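Local coordinates for protein tapirin (Caldicellulosiruptor hydrothermalis, PDB 6N2C) that probably binds cellulose and so helps a thermophilic bacterium adhere to plant biomass, through a zinc-containing beta-helical C-terminal domain, at residues 174-178 and 179-183; 281-284 and 285-288; 447-451 and 452-456; 560-563 and 564-567. One frame throughout, in Å; residues are numbered along the deposited sequence. Where two conformers were deposited one is given.

Contact 1: 174-178 and 179-183; sequences LAWDS and NIFDF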
loop_
_atom_site.group_PDB
_atom_site.type_symbol
_atom_site.label_atom_id
_atom_site.label_comp_id
_atom_site.label_asym_id
_atom_site.label_seq_id
_atom_site.Cartn_x
_atom_site.Cartn_y
_atom_site.Cartn_z
ATOM N N LEU A 174 6.831 -4.662 -13.792
ATOM C CA LEU A 174 6.340 -3.497 -13.081
ATOM C C LEU A 174 6.974 -3.498 -11.700
ATOM O O LEU A 174 6.905 -4.520 -11.006
ATOM C CB LEU A 174 4.824 -3.639 -12.914
ATOM C CG LEU A 174 4.155 -2.462 -12.111
ATOM C CD1 LEU A 174 4.452 -1.102 -12.709
ATOM C CD2 LEU A 174 2.696 -2.769 -12.113
ATOM N N ALA A 175 7.601 -2.382 -11.381
ATOM C CA ALA A 175 8.194 -2.145 -10.041
ATOM C C ALA A 175 9.322 -3.092 -9.713
ATOM O O ALA A 175 9.692 -3.253 -8.581
ATOM C CB ALA A 175 7.159 -2.108 -8.908
ATOM N N TRP A 176 9.925 -3.726 -10.724
ATOM C CA TRP A 176 11.089 -4.549 -10.432
ATOM C C TRP A 176 12.217 -3.711 -9.900
ATOM O O TRP A 176 12.539 -2.708 -10.476
ATOM C CB TRP A 176 11.551 -5.278 -11.697
ATOM C CG TRP A 176 12.759 -6.161 -11.300
ATOM C CD1 TRP A 176 14.089 -5.797 -11.262
ATOM C CD2 TRP A 176 12.672 -7.447 -10.782
ATOM N NE1 TRP A 176 14.821 -6.843 -10.756
ATOM C CE2 TRP A 176 13.972 -7.868 -10.456
ATOM C CE3 TRP A 176 11.597 -8.337 -10.554
ATOM C CZ2 TRP A 176 14.219 -9.097 -9.879
ATOM C CZ3 TRP A 176 11.838 -9.564 -10.013
ATOM C CH2 TRP A 176 13.181 -9.950 -9.688
ATOM N N ASP A 177 12.809 -4.073 -8.762
ATOM C CA ASP A 177 13.887 -3.238 -8.192
ATOM C C ASP A 177 14.887 -4.246 -7.577
ATOM O O ASP A 177 14.622 -4.829 -6.532
ATOM C CB ASP A 177 13.355 -2.275 -7.099
ATOM C CG ASP A 177 14.422 -1.398 -6.521
ATOM O OD1 ASP A 177 15.641 -1.608 -6.798
ATOM O OD2 ASP A 177 14.073 -0.475 -5.725
ATOM N N SER A 178 16.007 -4.479 -8.238
ATOM C CA SER A 178 16.965 -5.469 -7.709
ATOM C C SER A 178 17.555 -5.113 -6.364
ATOM O O SER A 178 18.011 -6.008 -5.645
ATOM C CB SER A 178 18.097 -5.774 -8.739
ATOM O OG SER A 178 17.591 -6.282 -9.973
ATOM N N ASN A 179 17.552 -3.842 -5.977
ATOM C CA ASN A 179 17.951 -3.457 -4.618
ATOM C C ASN A 179 17.056 -4.046 -3.506
ATOM O O ASN A 179 17.485 -4.095 -2.378
ATOM C CB ASN A 179 17.953 -1.989 -4.332
ATOM C CG ASN A 179 18.960 -1.200 -5.152
ATOM O OD1 ASN A 179 18.619 -0.102 -5.604
ATOM N ND2 ASN A 179 20.127 -1.669 -5.313
ATOM N N ILE A 180 15.852 -4.490 -3.818
ATOM C CA ILE A 180 15.024 -5.207 -2.835
ATOM C C ILE A 180 15.790 -6.383 -2.187
ATOM O O ILE A 180 15.552 -6.735 -1.037
ATOM C CB ILE A 180 13.646 -5.546 -3.438
ATOM C CG1 ILE A 180 12.787 -4.247 -3.425
ATOM C CG2 ILE A 180 12.929 -6.602 -2.661
ATOM C CD1 ILE A 180 11.574 -4.313 -4.379
ATOM N N PHE A 181 16.682 -7.013 -2.988
ATOM C CA PHE A 181 17.399 -8.200 -2.533
ATOM C C PHE A 181 18.759 -7.868 -2.001
ATOM O O PHE A 181 19.476 -8.792 -1.600
ATOM C CB PHE A 181 17.565 -9.159 -3.698
ATOM C CG PHE A 181 16.257 -9.510 -4.329
ATOM C CD1 PHE A 181 15.405 -10.411 -3.758
ATOM C CD2 PHE A 181 15.829 -8.816 -5.469
ATOM C CE1 PHE A 181 14.182 -10.663 -4.334
ATOM C CE2 PHE A 181 14.629 -9.086 -6.046
ATOM C CZ PHE A 181 13.792 -10.001 -5.480
ATOM N N ASP A 182 19.092 -6.590 -1.925
ATOM C CA ASP A 182 20.342 -6.118 -1.350
ATOM C C ASP A 182 20.117 -5.436 -0.015
ATOM O O ASP A 182 19.720 -4.229 0.066
ATOM C CB ASP A 182 21.014 -5.198 -2.330
ATOM C CG ASP A 182 22.367 -4.697 -1.869
ATOM O OD1 ASP A 182 22.670 -4.755 -0.676
ATOM O OD2 ASP A 182 23.113 -4.117 -2.780
ATOM N N PHE A 183 20.456 -6.177 1.061
ATOM C CA PHE A 183 20.181 -5.626 2.395
ATOM C C PHE A 183 21.109 -4.554 2.866
ATOM O O PHE A 183 21.002 -4.091 4.013
ATOM C CB PHE A 183 19.822 -6.765 3.386
ATOM C CG PHE A 183 18.489 -7.331 3.119
ATOM C CD1 PHE A 183 17.369 -6.753 3.718
ATOM C CD2 PHE A 183 18.333 -8.281 2.113
ATOM C CE1 PHE A 183 16.117 -7.185 3.343
ATOM C CE2 PHE A 183 17.090 -8.751 1.774
ATOM C CZ PHE A 183 15.969 -8.116 2.405
HETATM O O HOH W 1 16.824 0.361 -7.625
#
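The backbone around Asp-177 and Ile-180 closes into a short 3-10 turn: Ile-180 N donates to Asp-177 O at 3.0 Å, and Phe-181 N donates to Ser-178 O in the same i to i+3 spacing. Asp-177 also uses its side chain. With CG anti to the backbone N (chi1 -179°), OD1 turns back to accept from Asn-179 N at 3.1 Å, an Asx turn that opens the 3-10 segment; the N-H arrives from above the carboxylate plane and the bond is bent (137°). A water also lies between Asp-177 OD1 and Asn-179 OD1, but its very short distance to the carboxylate makes that bridge doubtful. The other carboxylate oxygen, OD2, is held by Asn-231 of the beta-helix. On the apolar side, Ile-180 CD1 rests 3.8 Å from Asp-177 CB, while Trp-176 and Phe-181 approach obliquely, with Trp-176 CZ2 3.9 Å from Phe-181 CE2 and ring planes 33° apart. The indole is steadied at its edge, where NE1 donates in the ring plane to Ser-178 OG at 2.9 Å; that hydroxyl is bonded in turn to Val-574 O. The turn thus divides its chemistry: polar groups tie the 3-10 segment together and to the beta-helix, while Trp-176, Ile-180 and Phe-181 supply an apolar surface for Ile-452 of helix 451-457.

Contact 2: 281-284 and 285-288; sequences SLSG and KDEI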
loop_
_atom_site.group_PDB
_atom_site.type_symbol
_atom_site.label_atom_id
_atom_site.label_comp_id
_atom_site.label_asym_id
_atom_site.label_seq_id
_atom_site.Cartn_x
_atom_site.Cartn_y
_atom_site.Cartn_z
ATOM N N SER A 281 -8.285 -0.363 3.887
ATOM C CA SER A 281 -9.491 0.243 4.506
ATOM C C SER A 281 -9.308 1.671 4.942
ATOM O O SER A 281 -8.459 1.921 5.831
ATOM C CB SER A 281 -9.933 -0.660 5.675
ATOM O OG SER A 281 -11.024 -0.015 6.380
ATOM N N LEU A 282 -10.103 2.617 4.354
ATOM C CA LEU A 282 -9.978 4.029 4.674
ATOM C C LEU A 282 -10.836 4.414 5.931
ATOM O O LEU A 282 -11.787 3.670 6.277
ATOM C CB LEU A 282 -10.267 4.967 3.491
ATOM C CG LEU A 282 -9.086 4.996 2.486
ATOM C CD1 LEU A 282 -8.920 3.669 1.717
ATOM C CD2 LEU A 282 -9.400 6.090 1.517
ATOM N N SER A 283 -10.434 5.439 6.623
ATOM C CA SER A 283 -11.067 5.900 7.880
ATOM C C SER A 283 -11.920 7.150 7.782
ATOM O O SER A 283 -12.759 7.387 8.672
ATOM C CB SER A 283 -10.062 6.067 9.053
ATOM O OG SER A 283 -9.172 7.155 8.879
ATOM N N GLY A 284 -11.674 7.978 6.775
ATOM C CA GLY A 284 -12.207 9.313 6.603
ATOM C C GLY A 284 -11.152 10.383 6.454
ATOM O O GLY A 284 -10.079 10.289 7.094
ATOM N N LYS A 285 -11.350 11.306 5.517
ATOM C CA LYS A 285 -10.381 12.332 5.208
ATOM C C LYS A 285 -8.982 11.659 4.903
ATOM O O LYS A 285 -7.950 12.241 5.146
ATOM C CB LYS A 285 -10.211 13.342 6.322
ATOM C CG LYS A 285 -11.465 14.169 6.549
ATOM C CD LYS A 285 -11.314 15.416 5.719
ATOM C CE LYS A 285 -11.027 16.549 6.656
ATOM N NZ LYS A 285 -12.290 17.218 7.059
ATOM N N ASP A 286 -9.035 10.486 4.302
ATOM C CA ASP A 286 -7.797 9.757 3.945
ATOM C C ASP A 286 -7.662 9.777 2.410
ATOM O O ASP A 286 -8.666 9.688 1.672
ATOM C CB ASP A 286 -7.852 8.344 4.463
ATOM C CG ASP A 286 -7.760 8.261 5.957
ATOM O OD1 ASP A 286 -6.928 8.989 6.579
ATOM O OD2 ASP A 286 -8.384 7.316 6.504
ATOM N N GLU A 287 -6.398 9.842 1.952
ATOM C CA GLU A 287 -6.128 9.868 0.521
ATOM C C GLU A 287 -5.133 8.818 0.130
ATOM O O GLU A 287 -4.111 8.692 0.780
ATOM C CB GLU A 287 -5.545 11.234 0.173
ATOM C CG GLU A 287 -5.239 11.398 -1.309
ATOM C CD GLU A 287 -4.641 12.759 -1.726
ATOM O OE1 GLU A 287 -4.253 13.590 -0.876
ATOM O OE2 GLU A 287 -4.644 13.026 -2.942
ATOM N N ILE A 288 -5.406 8.131 -0.978
ATOM C CA ILE A 288 -4.435 7.220 -1.617
ATOM C C ILE A 288 -4.244 7.787 -3.008
ATOM O O ILE A 288 -5.220 8.029 -3.735
ATOM C CB ILE A 288 -4.979 5.837 -1.689
ATOM C CG1 ILE A 288 -5.092 5.271 -0.265
ATOM C CG2 ILE A 288 -3.994 4.942 -2.473
ATOM C CD1 ILE A 288 -5.468 3.853 -0.230
#
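Hydrogen bonding centres on Asp-286, whose OD2 accepts twice from Ser-283. The backbone N of Ser-283 reaches OD2 at 2.8 Å, nearly in line with the C-O bond, and the hydroxyl OG donates to the same oxygen at a short 2.5 Å, coming from the syn side and 25° out of the carboxylate plane. Ser-283 OG can do this because it sits between its own backbone N and carbonyl carbon (chi1 70°), which turns O-H to the same side as N-H, and both face the carboxylate. Two donors on one oxygen should fix the rotation of the acid group and probably favour its ionised form. The second carboxylate oxygen, OD1, takes the backbone N-H of Asn-266, and Ser-283 OG is further bonded to Asn-264 N, which joins the pair to the preceding turn. This is a corner of the beta-helix, where the chain leaves strand 279-281 and bends into strand 287-290; backbone bonds and asparagine side chains, such as Asn-302 to Leu-282 O and Asn-306 to Asp-286 N, connect it with the corner of the next coil. Van der Waals packing lines the inner side of the bend. Leu-282 CD2 lies 3.7 Å from Asp-286 O and 4.0 Å from Asp-286 CB, the two side chains running past each other in opposite directions, while Leu-282 CD1 makes an apolar contact with Ile-288 CD1 at 4.0 Å. The backbone makes the turn with two positive phi angles, at Gly-284 and Lys-285. At Gly-284 (phi 123°) any beta carbon would be pressed against the carbonyl oxygen of Ser-283.

Contact 3: 447-451 and 452-456; sequences PTIPA and IIEEI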
loop_
_atom_site.group_PDB
_atom_site.type_symbol
_atom_site.label_atom_id
_atom_site.label_comp_id
_atom_site.label_asym_id
_atom_site.label_seq_id
_atom_site.Cartn_x
_atom_site.Cartn_y
_atom_site.Cartn_z
ATOM N N PRO A 447 -4.442 -7.868 -15.393
ATOM C CA PRO A 447 -2.953 -7.782 -15.272
ATOM C C PRO A 447 -2.293 -9.023 -14.690
ATOM O O PRO A 447 -2.842 -9.704 -13.840
ATOM C CB PRO A 447 -2.766 -6.588 -14.355
ATOM C CG PRO A 447 -3.961 -5.720 -14.633
ATOM C CD PRO A 447 -5.082 -6.719 -14.745
ATOM N N THR A 448 -1.123 -9.381 -15.227
ATOM C CA THR A 448 -0.338 -10.415 -14.596
ATOM C C THR A 448 0.241 -9.883 -13.255
ATOM O O THR A 448 0.495 -8.678 -13.078
ATOM C CB THR A 448 0.806 -10.958 -15.492
ATOM O OG1 THR A 448 1.305 -12.132 -14.872
ATOM C CG2 THR A 448 1.952 -9.943 -15.694
ATOM N N ILE A 449 0.438 -10.811 -12.353
ATOM C CA ILE A 449 1.112 -10.507 -11.057
ATOM C C ILE A 449 2.590 -10.153 -11.348
ATOM O O ILE A 449 3.305 -10.934 -12.051
ATOM C CB ILE A 449 1.100 -11.668 -10.118
ATOM C CG1 ILE A 449 -0.313 -12.115 -9.784
ATOM C CG2 ILE A 449 1.890 -11.336 -8.869
ATOM C CD1 ILE A 449 -1.252 -10.985 -9.448
ATOM N N PRO A 450 3.051 -8.976 -10.896
ATOM C CA PRO A 450 4.406 -8.551 -11.160
ATOM C C PRO A 450 5.403 -9.543 -10.570
ATOM O O PRO A 450 5.212 -10.088 -9.496
ATOM C CB PRO A 450 4.501 -7.210 -10.448
ATOM C CG PRO A 450 3.114 -6.657 -10.548
ATOM C CD PRO A 450 2.343 -7.916 -10.170
ATOM N N ALA A 451 6.483 -9.736 -11.318
ATOM C CA ALA A 451 7.530 -10.660 -10.939
ATOM C C ALA A 451 8.134 -10.315 -9.612
ATOM O O ALA A 451 8.354 -11.213 -8.822
ATOM C CB ALA A 451 8.638 -10.706 -11.989
ATOM N N ILE A 452 8.280 -9.042 -9.354
ATOM C CA ILE A 452 8.822 -8.608 -8.063
ATOM C C ILE A 452 7.971 -9.108 -6.903
ATOM O O ILE A 452 8.511 -9.513 -5.854
ATOM C CB ILE A 452 9.101 -7.098 -8.005
ATOM C CG1 ILE A 452 9.969 -6.682 -6.863
ATOM C CG2 ILE A 452 7.790 -6.321 -7.909
ATOM C CD1 ILE A 452 11.334 -7.284 -6.819
ATOM N N ILE A 453 6.635 -9.101 -7.043
ATOM C CA ILE A 453 5.769 -9.589 -5.989
ATOM C C ILE A 453 5.852 -11.093 -5.830
ATOM O O ILE A 453 5.893 -11.609 -4.702
ATOM C CB ILE A 453 4.268 -9.179 -6.253
ATOM C CG1 ILE A 453 4.138 -7.661 -6.326
ATOM C CG2 ILE A 453 3.322 -9.880 -5.265
ATOM C CD1 ILE A 453 4.409 -6.882 -5.054
ATOM N N GLU A 454 5.927 -11.827 -6.951
ATOM C CA GLU A 454 6.143 -13.243 -6.922
ATOM C C GLU A 454 7.375 -13.583 -6.114
ATOM O O GLU A 454 7.307 -14.499 -5.227
ATOM C CB GLU A 454 6.274 -13.837 -8.314
ATOM C CG GLU A 454 4.990 -13.849 -9.060
ATOM C CD GLU A 454 5.146 -14.303 -10.536
ATOM O OE1 GLU A 454 6.276 -14.761 -10.945
ATOM O OE2 GLU A 454 4.142 -14.076 -11.287
ATOM N N GLU A 455 8.432 -12.842 -6.355
ATOM C CA GLU A 455 9.729 -13.157 -5.675
ATOM C C GLU A 455 9.668 -12.800 -4.201
ATOM O O GLU A 455 10.122 -13.564 -3.349
ATOM C CB GLU A 455 10.899 -12.470 -6.353
ATOM C CG GLU A 455 11.107 -12.860 -7.796
ATOM C CD GLU A 455 11.422 -14.390 -7.904
ATOM O OE1 GLU A 455 10.720 -15.116 -8.671
ATOM O OE2 GLU A 455 12.227 -14.824 -7.072
ATOM N N ILE A 456 9.050 -11.671 -3.852
ATOM C CA ILE A 456 8.910 -11.304 -2.427
ATOM C C ILE A 456 8.121 -12.338 -1.643
ATOM O O ILE A 456 8.343 -12.591 -0.456
ATOM C CB ILE A 456 8.282 -9.915 -2.355
ATOM C CG1 ILE A 456 9.392 -8.891 -2.636
ATOM C CG2 ILE A 456 7.611 -9.645 -1.012
ATOM C CD1 ILE A 456 8.697 -7.574 -3.036
#
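Ile-449 and Pro-450 meet Ile-453 and Glu-454 in a local contact at the start of helix 451-457, a short helix lying against the outside of the beta-helix. Pro-450 occupies the N-cap position, and its carbonyl oxygen receives Glu-454 N at 3.2 Å, with a weak, more bent bond from Ile-453 N as well; Ala-451 O then takes Glu-455 N at 3.0 Å, and regular helical bonding is under way. The side chains before the cap fold onto the first turn. Pro-450 CB touches Ile-453 CG1 at 4.2 Å, and both residues press on Leu-273 of strand 273-276. The Ile-449 side chain crosses that of Ile-453 at about a right angle, its methyl CG2, anti to the nitrogen while CG1 takes the place beside it (chi1 -60°), 4.1 Å from Ile-453 CB. Beyond it the chain of Glu-454 runs extended from CG, and its OE1 is hydrogen-bonded to Tyr-172 OH. The helix dipole probably favours the negative charge, but Glu-454 OE2 lies 3.3 Å from Ile-449 O with no bond between them, which probably opposes it. With an alanine here, the Tyr-172 hydroxyl would probably lose this mate and the methyl of Ile-449 its cover. Glu-455 points its acid elsewhere, to a salt bridge with Lys-458. Ile-449 CG2 approaches the aliphatic part of Glu-454, stopping 4.0 Å from its CG.

Contact 4: 560-563 and 564-567; sequences IDYL and LSKN
Leu-564, Tyr-562 and Leu-563, in the last turn of helix 557-565, carry most of this contact; the helix ends in a Schellman motif with Asn-567, at positive phi, as its C-prime residue. Leu-564 lies alongside Ile-560, pointing the same way, with Leu-564 CD1 3.8 Å from Ile-560 CG2; its N-H bonds to Ile-560 O. Its own carbonyl oxygen is gripped twice by Asn-567, through the backbone N at 3.0 Å and through ND2 at 3.2 Å. Leu-563 turns its side chain toward Met-555, and its carbonyl accepts from the residue after Asn-567, completing the motif. Tyr-562 carries the aromatic part of the contact. Lys-566 folds over one face of its ring in a CH-pi contact, CG standing 4.0 Å from the centroid and 21° off the normal; a bend at chi2 (-47°) turns the lysine chain along the ring, where CE meets Tyr-562 CE1. The phenol OH is hydrogen-bonded to Glu-473. A serine in place of Tyr-562 would probably leave the lysine chain free to swing and Glu-473 without this partner. On the side of the ring where the lysine lies, Tyr-562 O receives both Lys-566 N at 3.1 Å and Ser-565 OG at 2.8 Å.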
loop_
_atom_site.group_PDB
_atom_site.type_symbol
_atom_site.label_atom_id
_atom_site.label_comp_id
_atom_site.label_asym_id
_atom_site.label_seq_id
_atom_site.Cartn_x
_atom_site.Cartn_y
_atom_site.Cartn_z
ATOM N N ILE A 560 29.929 -3.523 6.217
ATOM C CA ILE A 560 29.396 -4.318 5.179
ATOM C C ILE A 560 30.341 -5.522 4.899
ATOM O O ILE A 560 29.943 -6.695 4.799
ATOM C CB ILE A 560 29.219 -3.528 3.903
ATOM C CG1 ILE A 560 28.124 -2.440 4.069
ATOM C CG2 ILE A 560 28.933 -4.397 2.694
ATOM C CD1 ILE A 560 28.017 -1.509 2.956
ATOM N N ASP A 561 31.638 -5.219 4.809
ATOM C CA ASP A 561 32.612 -6.280 4.544
ATOM C C ASP A 561 32.550 -7.366 5.654
ATOM O O ASP A 561 32.604 -8.558 5.344
ATOM C CB ASP A 561 34.035 -5.733 4.531
ATOM C CG ASP A 561 34.293 -4.809 3.325
ATOM O OD1 ASP A 561 33.514 -4.717 2.368
ATOM O OD2 ASP A 561 35.329 -4.221 3.437
ATOM N N TYR A 562 32.444 -6.953 6.897
ATOM C CA TYR A 562 32.292 -7.891 7.999
ATOM C C TYR A 562 31.036 -8.734 7.872
ATOM O O TYR A 562 31.078 -10.025 7.927
ATOM C CB TYR A 562 32.284 -7.217 9.346
ATOM C CG TYR A 562 32.104 -8.124 10.518
ATOM C CD1 TYR A 562 33.172 -8.888 11.021
ATOM C CD2 TYR A 562 30.842 -8.364 11.066
ATOM C CE1 TYR A 562 32.981 -9.746 12.088
ATOM C CE2 TYR A 562 30.624 -9.276 12.078
ATOM C CZ TYR A 562 31.699 -9.921 12.634
ATOM O OH TYR A 562 31.509 -10.801 13.620
ATOM N N LEU A 563 29.920 -8.078 7.624
ATOM C CA LEU A 563 28.687 -8.817 7.490
ATOM C C LEU A 563 28.697 -9.811 6.330
ATOM O O LEU A 563 28.131 -10.925 6.443
ATOM C CB LEU A 563 27.486 -7.918 7.304
ATOM C CG LEU A 563 27.224 -6.990 8.500
ATOM C CD1 LEU A 563 26.166 -5.916 8.169
ATOM C CD2 LEU A 563 26.815 -7.687 9.774
ATOM N N LEU A 564 29.331 -9.460 5.241
ATOM C CA LEU A 564 29.432 -10.313 4.132
ATOM C C LEU A 564 30.365 -11.517 4.481
ATOM O O LEU A 564 30.039 -12.647 4.058
ATOM C CB LEU A 564 30.062 -9.582 2.909
ATOM C CG LEU A 564 29.169 -8.565 2.190
ATOM C CD1 LEU A 564 29.906 -7.733 1.124
ATOM C CD2 LEU A 564 28.067 -9.263 1.458
ATOM N N SER A 565 31.450 -11.258 5.193
ATOM C CA SER A 565 32.410 -12.313 5.520
ATOM C C SER A 565 31.790 -13.389 6.382
ATOM O O SER A 565 32.135 -14.573 6.241
ATOM C CB SER A 565 33.653 -11.777 6.185
ATOM O OG SER A 565 33.464 -11.376 7.544
ATOM N N LYS A 566 30.823 -12.987 7.198
ATOM C CA LYS A 566 30.105 -13.886 8.059
ATOM C C LYS A 566 28.826 -14.407 7.471
ATOM O O LYS A 566 28.125 -15.205 8.126
ATOM C CB LYS A 566 29.849 -13.248 9.393
ATOM C CG LYS A 566 31.025 -12.709 10.180
ATOM C CD LYS A 566 32.216 -13.689 10.271
ATOM C CE LYS A 566 33.200 -13.241 11.312
ATOM N NZ LYS A 566 34.496 -13.928 11.089
ATOM N N ASN A 567 28.554 -14.112 6.207
ATOM C CA ASN A 567 27.347 -14.464 5.515
ATOM C C ASN A 567 26.086 -14.045 6.291
ATOM O O ASN A 567 25.013 -14.706 6.194
ATOM C CB ASN A 567 27.242 -15.974 5.189
ATOM C CG ASN A 567 28.289 -16.502 4.176
ATOM O OD1 ASN A 567 28.351 -17.713 3.985
ATOM N ND2 ASN A 567 29.026 -15.642 3.492
#

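Contacts 1 and 3 form one neighbourhood: their centres are about 12 Å apart, and the loop leading into the 3-10 turn meets the start of helix 451-457 directly, with Trp-176 CE3 3.6 Å from Ile-452 N and Leu-174 O 3.7 Å from Pro-450 CB. Both lie outside the beta-helix coils, whereas contact 2 is a corner of the coils themselves, with its centre about 28 Å from that of contact 1. Contact 4 ends a peripheral helix; its nearest atoms are about 7 Å from those of contact 1, and its centre is about 43 Å from that of contact 2. All four are remote from the zinc site of His-530, Asp-532 and Glu-551.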